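Local coordinates for protein oxidoreductase (Thermotoga maritima, PDB 1ZH8) that probably catalyses NADP-dependent oxidation of an alcohol group, or the reverse reduction, on a substrate not yet identified, at residues Y74-L88 with F98-E112. Residues are numbered along the deposited sequence; the frame is centred on the assembly and turned at random. Where two conformers were deposited one is given.
Sequences YEELLESGLVDAVDL and FIEKALRKGVHVICE. With NAP (NADP nicotinamide-adenine-dinucleotide phosphate), chain D.
The rings of Tyr-74 and Phe-98 form an offset stack, planes 5° apart and centroids separated by 4.4 Å. Phe-98 CD2 lies over one face of the tyrosine ring near its rim, and Leu-78 CD1 covers the opposite face. At the tyrosine edge, OH donates to Phe-98 O at 2.7 Å, from above the carbonyl plane; Ala-102 N reaches the same oxygen from the other face. Tyr-74 holds CG opposite its backbone N (chi1 173°), which carries the ring from helix 74-79 across to helix 95-104. Cutting Tyr-74 back to an alanine is likely to leave Phe-98 without its stacking partner and Phe-98 O with one donor fewer. Farther along the two helices, Lys-105 NZ meets Glu-79 OE1 in a 2.8 Å salt bridge, on its syn side but out of the carboxylate plane. Leu-88 CD1 wedges between Ile-99, Phe-98 CB and Val-109, with Val-109 CG1 3.4 Å away. Beneath the helices, strands 85-88 and 108-112 pair in parallel, Val-86 binding His-108 O through N and Ile-110 N through O. Farther along the same segment, Glu-112 OE1 accepts from NAP N7N at 3.2 Å, while OE2 bonds His-34. Strand 85-88, helix 95-104 and strand 108-112 make a beta-alpha-beta unit of the Rossmann fold, its cofactor at the carboxyl ends of the strands.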
loop_
_atom_site.group_PDB
_atom_site.type_symbol
_atom_site.label_atom_id
_atom_site.label_comp_id
_atom_site.label_asym_id
_atom_site.label_seq_id
_atom_site.Cartn_x
_atom_site.Cartn_y
_atom_site.Cartn_z
ATOM N N TYR A 74 36.810 15.265 -20.875
ATOM C CA TYR A 74 37.021 14.751 -19.542
ATOM C C TYR A 74 38.387 14.102 -19.404
ATOM O O TYR A 74 39.054 14.273 -18.368
ATOM C CB TYR A 74 35.947 13.719 -19.294
ATOM C CG TYR A 74 36.054 12.919 -18.035
ATOM C CD1 TYR A 74 36.073 13.531 -16.789
ATOM C CD2 TYR A 74 36.056 11.535 -18.090
ATOM C CE1 TYR A 74 36.112 12.781 -15.623
ATOM C CE2 TYR A 74 36.100 10.767 -16.935
ATOM C CZ TYR A 74 36.132 11.395 -15.707
ATOM O OH TYR A 74 36.177 10.627 -14.569
ATOM N N GLU A 75 38.789 13.345 -20.434
ATOM C CA GLU A 75 40.076 12.641 -20.433
ATOM C C GLU A 75 41.213 13.648 -20.286
ATOM O O GLU A 75 42.213 13.353 -19.628
ATOM C CB GLU A 75 40.277 11.808 -21.714
ATOM C CG GLU A 75 39.378 10.577 -21.870
ATOM C CD GLU A 75 37.948 10.908 -22.323
ATOM O OE1 GLU A 75 37.636 12.091 -22.578
ATOM O OE2 GLU A 75 37.124 9.974 -22.420
ATOM N N GLU A 76 41.055 14.831 -20.888
ATOM C CA GLU A 76 42.086 15.875 -20.801
ATOM C C GLU A 76 42.089 16.483 -19.414
ATOM O O GLU A 76 43.154 16.729 -18.837
ATOM C CB GLU A 76 41.926 16.977 -21.865
ATOM C CG GLU A 76 43.069 18.010 -21.831
ATOM C CD GLU A 76 43.000 19.107 -22.917
ATOM O OE1 GLU A 76 41.951 19.254 -23.586
ATOM O OE2 GLU A 76 44.010 19.840 -23.086
ATOM N N LEU A 77 40.892 16.719 -18.879
ATOM C CA LEU A 77 40.759 17.232 -17.521
ATOM C C LEU A 77 41.489 16.314 -16.568
ATOM O O LEU A 77 42.256 16.781 -15.734
ATOM C CB LEU A 77 39.300 17.320 -17.145
ATOM C CG LEU A 77 38.935 17.858 -15.774
ATOM C CD1 LEU A 77 37.683 18.718 -15.905
ATOM C CD2 LEU A 77 38.722 16.716 -14.827
ATOM N N LEU A 78 41.268 15.005 -16.724
ATOM C CA LEU A 78 41.866 14.007 -15.850
ATOM C C LEU A 78 43.386 14.004 -15.913
ATOM O O LEU A 78 44.038 13.631 -14.946
ATOM C CB LEU A 78 41.343 12.593 -16.142
ATOM C CG LEU A 78 39.946 12.122 -15.713
ATOM C CD1 LEU A 78 39.748 10.653 -16.153
ATOM C CD2 LEU A 78 39.657 12.297 -14.219
ATOM N N GLU A 79 43.949 14.408 -17.044
ATOM C CA GLU A 79 45.386 14.264 -17.269
ATOM C C GLU A 79 46.102 15.595 -16.996
ATOM O O GLU A 79 47.333 15.646 -16.926
ATOM C CB GLU A 79 45.639 13.679 -18.676
ATOM C CG GLU A 79 47.072 13.691 -19.205
ATOM C CD GLU A 79 48.023 12.643 -18.579
ATOM O OE1 GLU A 79 47.569 11.741 -17.815
ATOM O OE2 GLU A 79 49.248 12.734 -18.884
ATOM N N SER A 80 45.319 16.650 -16.776
ATOM C CA SER A 80 45.841 18.012 -16.655
ATOM C C SER A 80 46.678 18.241 -15.413
ATOM O O SER A 80 47.433 19.209 -15.353
ATOM C CB SER A 80 44.699 19.023 -16.645
ATOM O OG SER A 80 43.978 18.925 -15.425
ATOM N N GLY A 81 46.521 17.373 -14.415
ATOM C CA GLY A 81 47.165 17.556 -13.112
ATOM C C GLY A 81 46.476 18.592 -12.219
ATOM O O GLY A 81 46.994 18.937 -11.156
ATOM N N LEU A 82 45.306 19.089 -12.624
ATOM C CA LEU A 82 44.656 20.174 -11.869
ATOM C C LEU A 82 43.703 19.740 -10.759
ATOM O O LEU A 82 43.225 20.588 -10.012
ATOM C CB LEU A 82 43.929 21.141 -12.809
ATOM C CG LEU A 82 44.855 21.897 -13.765
ATOM C CD1 LEU A 82 44.007 22.553 -14.840
ATOM C CD2 LEU A 82 45.734 22.919 -13.012
ATOM N N VAL A 83 43.443 18.433 -10.648
ATOM C CA VAL A 83 42.396 17.916 -9.771
ATOM C C VAL A 83 42.801 16.735 -8.851
ATOM O O VAL A 83 43.557 15.858 -9.223
ATOM C CB VAL A 83 41.169 17.491 -10.605
ATOM C CG1 VAL A 83 40.619 18.670 -11.394
ATOM C CG2 VAL A 83 41.547 16.338 -11.547
ATOM N N ASP A 84 42.254 16.731 -7.646
ATOM C CA ASP A 84 42.394 15.625 -6.700
ATOM C C ASP A 84 41.186 14.699 -6.820
ATOM O O ASP A 84 41.267 13.502 -6.501
ATOM C CB ASP A 84 42.470 16.194 -5.280
ATOM C CG ASP A 84 43.697 17.088 -5.075
ATOM O OD1 ASP A 84 44.823 16.617 -5.353
ATOM O OD2 ASP A 84 43.542 18.254 -4.650
ATOM N N ALA A 85 40.067 15.264 -7.276
ATOM C CA ALA A 85 38.834 14.517 -7.435
ATOM C C ALA A 85 37.966 15.161 -8.496
ATOM O O ALA A 85 38.172 16.319 -8.885
ATOM C CB ALA A 85 38.065 14.433 -6.094
ATOM N N VAL A 86 36.993 14.398 -8.961
ATOM C CA VAL A 86 36.053 14.890 -9.935
ATOM C C VAL A 86 34.625 14.641 -9.445
ATOM O O VAL A 86 34.352 13.705 -8.675
ATOM C CB VAL A 86 36.307 14.287 -11.349
ATOM C CG1 VAL A 86 37.700 14.712 -11.895
ATOM C CG2 VAL A 86 36.182 12.754 -11.351
ATOM N N ASP A 87 33.731 15.529 -9.851
ATOM C CA ASP A 87 32.329 15.421 -9.518
ATOM C C ASP A 87 31.545 15.134 -10.794
ATOM O O ASP A 87 31.529 15.951 -11.715
ATOM C CB ASP A 87 31.883 16.732 -8.867
ATOM C CG ASP A 87 30.414 16.740 -8.483
ATOM O OD1 ASP A 87 29.823 15.637 -8.336
ATOM O OD2 ASP A 87 29.856 17.862 -8.321
ATOM N N LEU A 88 30.906 13.972 -10.856
ATOM C CA LEU A 88 30.197 13.589 -12.064
ATOM C C LEU A 88 28.711 13.824 -11.902
ATOM O O LEU A 88 28.061 13.207 -11.038
ATOM C CB LEU A 88 30.476 12.133 -12.442
ATOM C CG LEU A 88 31.913 11.622 -12.301
ATOM C CD1 LEU A 88 32.035 10.095 -12.549
ATOM C CD2 LEU A 88 32.854 12.403 -13.199
ATOM N N PHE A 98 33.172 6.458 -16.691
ATOM C CA PHE A 98 33.844 7.674 -16.208
ATOM C C PHE A 98 34.505 7.477 -14.837
ATOM O O PHE A 98 35.599 7.988 -14.586
ATOM C CB PHE A 98 32.889 8.869 -16.205
ATOM C CG PHE A 98 32.770 9.562 -17.534
ATOM C CD1 PHE A 98 32.777 8.836 -18.729
ATOM C CD2 PHE A 98 32.647 10.954 -17.596
ATOM C CE1 PHE A 98 32.675 9.494 -19.973
ATOM C CE2 PHE A 98 32.521 11.612 -18.804
ATOM C CZ PHE A 98 32.540 10.892 -20.003
ATOM N N ILE A 99 33.854 6.713 -13.967
ATOM C CA ILE A 99 34.461 6.322 -12.694
ATOM C C ILE A 99 35.750 5.548 -12.969
ATOM O O ILE A 99 36.794 5.837 -12.374
ATOM C CB ILE A 99 33.476 5.521 -11.804
ATOM C CG1 ILE A 99 32.396 6.462 -11.243
ATOM C CG2 ILE A 99 34.231 4.754 -10.686
ATOM C CD1 ILE A 99 31.154 5.747 -10.670
ATOM N N GLU A 100 35.683 4.600 -13.898
ATOM C CA GLU A 100 36.858 3.802 -14.238
ATOM C C GLU A 100 37.987 4.668 -14.773
ATOM O O GLU A 100 39.156 4.437 -14.440
ATOM C CB GLU A 100 36.538 2.698 -15.255
ATOM C CG GLU A 100 37.680 1.683 -15.381
ATOM C CD GLU A 100 37.342 0.479 -16.233
ATOM O OE1 GLU A 100 36.174 0.344 -16.657
ATOM O OE2 GLU A 100 38.253 -0.341 -16.486
ATOM N N LYS A 101 37.651 5.646 -15.616
ATOM C CA LYS A 101 38.681 6.539 -16.150
ATOM C C LYS A 101 39.357 7.294 -14.992
ATOM O O LYS A 101 40.579 7.373 -14.934
ATOM C CB LYS A 101 38.108 7.503 -17.196
ATOM C CG LYS A 101 38.085 6.939 -18.605
ATOM C CD LYS A 101 36.997 7.583 -19.473
ATOM C CE LYS A 101 36.810 6.808 -20.786
ATOM N NZ LYS A 101 35.536 7.133 -21.501
ATOM N N ALA A 102 38.562 7.804 -14.052
ATOM C CA ALA A 102 39.107 8.553 -12.926
ATOM C C ALA A 102 40.058 7.702 -12.062
ATOM O O ALA A 102 41.155 8.139 -11.713
ATOM C CB ALA A 102 37.982 9.131 -12.093
ATOM N N LEU A 103 39.635 6.488 -11.721
ATOM C CA LEU A 103 40.443 5.616 -10.886
ATOM C C LEU A 103 41.719 5.202 -11.593
ATOM O O LEU A 103 42.770 5.094 -10.945
ATOM C CB LEU A 103 39.665 4.385 -10.425
ATOM C CG LEU A 103 38.351 4.601 -9.657
ATOM C CD1 LEU A 103 37.775 3.252 -9.320
ATOM C CD2 LEU A 103 38.491 5.457 -8.394
ATOM N N ARG A 104 41.641 4.993 -12.910
ATOM C CA ARG A 104 42.842 4.683 -13.704
ATOM C C ARG A 104 43.895 5.788 -13.668
ATOM O O ARG A 104 45.094 5.504 -13.763
ATOM C CB ARG A 104 42.493 4.364 -15.152
ATOM C CG ARG A 104 42.025 2.956 -15.364
ATOM C CD ARG A 104 41.735 2.721 -16.814
ATOM N NE ARG A 104 41.588 1.297 -17.089
ATOM C CZ ARG A 104 42.599 0.463 -17.329
ATOM N NH1 ARG A 104 43.863 0.891 -17.329
ATOM N NH2 ARG A 104 42.339 -0.811 -17.574
ATOM N N LYS A 105 43.437 7.036 -13.539
ATOM C CA LYS A 105 44.323 8.197 -13.406
ATOM C C LYS A 105 44.703 8.530 -11.961
ATOM O O LYS A 105 45.413 9.501 -11.722
ATOM C CB LYS A 105 43.700 9.423 -14.074
ATOM C CG LYS A 105 44.418 9.854 -15.362
ATOM C CD LYS A 105 44.173 8.910 -16.530
ATOM C CE LYS A 105 45.070 9.247 -17.726
ATOM N NZ LYS A 105 46.543 9.135 -17.458
ATOM N N GLY A 106 44.227 7.729 -11.006
ATOM C CA GLY A 106 44.447 7.995 -9.582
ATOM C C GLY A 106 43.714 9.220 -9.055
ATOM O O GLY A 106 44.283 10.021 -8.329
ATOM N N VAL A 107 42.439 9.365 -9.405
ATOM C CA VAL A 107 41.662 10.540 -8.987
ATOM C C VAL A 107 40.406 10.079 -8.236
ATOM O O VAL A 107 39.725 9.179 -8.705
ATOM C CB VAL A 107 41.297 11.417 -10.226
ATOM C CG1 VAL A 107 40.218 12.395 -9.903
ATOM C CG2 VAL A 107 42.529 12.154 -10.750
ATOM N N HIS A 108 40.089 10.681 -7.087
ATOM C CA HIS A 108 38.815 10.362 -6.386
ATOM C C HIS A 108 37.612 10.798 -7.203
ATOM O O HIS A 108 37.710 11.706 -8.040
ATOM C CB HIS A 108 38.730 11.031 -5.022
ATOM C CG HIS A 108 39.914 10.776 -4.155
ATOM N ND1 HIS A 108 40.038 9.641 -3.388
ATOM C CD2 HIS A 108 41.036 11.504 -3.941
ATOM C CE1 HIS A 108 41.187 9.680 -2.736
ATOM N NE2 HIS A 108 41.809 10.803 -3.052
ATOM N N VAL A 109 36.482 10.154 -6.953
ATOM C CA VAL A 109 35.248 10.462 -7.672
ATOM C C VAL A 109 34.075 10.601 -6.693
ATOM O O VAL A 109 33.840 9.706 -5.877
ATOM C CB VAL A 109 34.834 9.330 -8.663
ATOM C CG1 VAL A 109 33.794 9.850 -9.640
ATOM C CG2 VAL A 109 36.001 8.784 -9.415
ATOM N N ILE A 110 33.363 11.725 -6.772
ATOM C CA ILE A 110 32.011 11.799 -6.264
ATOM C C ILE A 110 31.029 11.781 -7.434
ATOM O O ILE A 110 31.140 12.556 -8.374
ATOM C CB ILE A 110 31.776 12.995 -5.309
ATOM C CG1 ILE A 110 30.324 13.001 -4.807
ATOM C CG2 ILE A 110 32.177 14.324 -5.964
ATOM C CD1 ILE A 110 30.105 13.877 -3.545
ATOM N N CYS A 111 30.073 10.871 -7.380
ATOM C CA CYS A 111 29.218 10.624 -8.512
ATOM C C CYS A 111 27.786 10.553 -8.076
ATOM O O CYS A 111 27.460 9.959 -7.045
ATOM C CB CYS A 111 29.625 9.320 -9.199
ATOM S SG CYS A 111 28.664 8.926 -10.677
ATOM N N GLU A 112 26.931 11.157 -8.878
ATOM C CA GLU A 112 25.514 11.232 -8.582
ATOM C C GLU A 112 24.831 9.874 -8.651
ATOM O O GLU A 112 25.283 8.969 -9.355
ATOM C CB GLU A 112 24.814 12.238 -9.513
ATOM C CG GLU A 112 24.754 13.641 -8.952
ATOM C CD GLU A 112 23.847 13.733 -7.726
ATOM O OE1 GLU A 112 23.142 12.742 -7.416
ATOM O OE2 GLU A 112 23.856 14.777 -7.050
HETATM P PA NAP D . 21.281 17.173 -17.158
HETATM O O1A NAP D . 20.753 18.544 -16.938
HETATM O O2A NAP D . 20.945 16.618 -18.480
HETATM O O5B NAP D . 22.858 17.191 -16.868
HETATM C C5B NAP D . 23.719 16.314 -17.557
HETATM C C4B NAP D . 24.929 17.109 -18.009
HETATM O O4B NAP D . 25.931 16.234 -18.510
HETATM C C3B NAP D . 24.589 18.068 -19.143
HETATM O O3B NAP D . 25.379 19.198 -18.917
HETATM C C2B NAP D . 25.081 17.292 -20.353
HETATM O O2B NAP D . 25.315 17.881 -21.627
HETATM C C1B NAP D . 26.351 16.699 -19.783
HETATM N N9A NAP D . 26.838 15.601 -20.614
HETATM C C8A NAP D . 26.102 14.710 -21.363
HETATM N N7A NAP D . 26.960 13.853 -21.958
HETATM C C5A NAP D . 28.227 14.193 -21.601
HETATM C C6A NAP D . 29.476 13.674 -21.914
HETATM N N6A NAP D . 29.593 12.643 -22.734
HETATM N N1A NAP D . 30.606 14.229 -21.374
HETATM C C2A NAP D . 30.499 15.314 -20.538
HETATM N N3A NAP D . 29.270 15.839 -20.230
HETATM C C4A NAP D . 28.157 15.286 -20.752
HETATM O O3 NAP D . 20.669 16.203 -16.046
HETATM P PN NAP D . 20.802 16.445 -14.462
HETATM O O1N NAP D . 21.792 17.501 -14.077
HETATM O O2N NAP D . 19.400 16.479 -14.070
HETATM O O5D NAP D . 21.403 15.060 -13.901
HETATM C C5D NAP D . 22.780 14.725 -13.914
HETATM C C4D NAP D . 23.054 13.728 -12.790
HETATM O O4D NAP D . 22.636 14.301 -11.557
HETATM C C3D NAP D . 22.238 12.445 -12.977
HETATM O O3D NAP D . 23.005 11.311 -12.649
HETATM C C2D NAP D . 21.089 12.570 -12.006
HETATM O O2D NAP D . 20.637 11.318 -11.531
HETATM C C1D NAP D . 21.703 13.438 -10.917
HETATM N N1N NAP D . 20.671 14.192 -10.210
HETATM C C2N NAP D . 20.557 14.014 -8.861
HETATM C C3N NAP D . 19.581 14.699 -8.131
HETATM C C7N NAP D . 19.599 14.678 -6.622
HETATM O O7N NAP D . 18.559 15.369 -5.972
HETATM N N7N NAP D . 20.564 14.038 -5.933
HETATM C C4N NAP D . 18.722 15.581 -8.800
HETATM C C5N NAP D . 18.854 15.769 -10.182
HETATM C C6N NAP D . 19.838 15.063 -10.882
HETATM P P2B NAP D . 25.514 19.405 -22.106
HETATM O O1X NAP D . 26.952 19.852 -21.952
HETATM O O2X NAP D . 24.642 20.348 -21.309
HETATM O O3X NAP D . 25.114 19.385 -23.565
#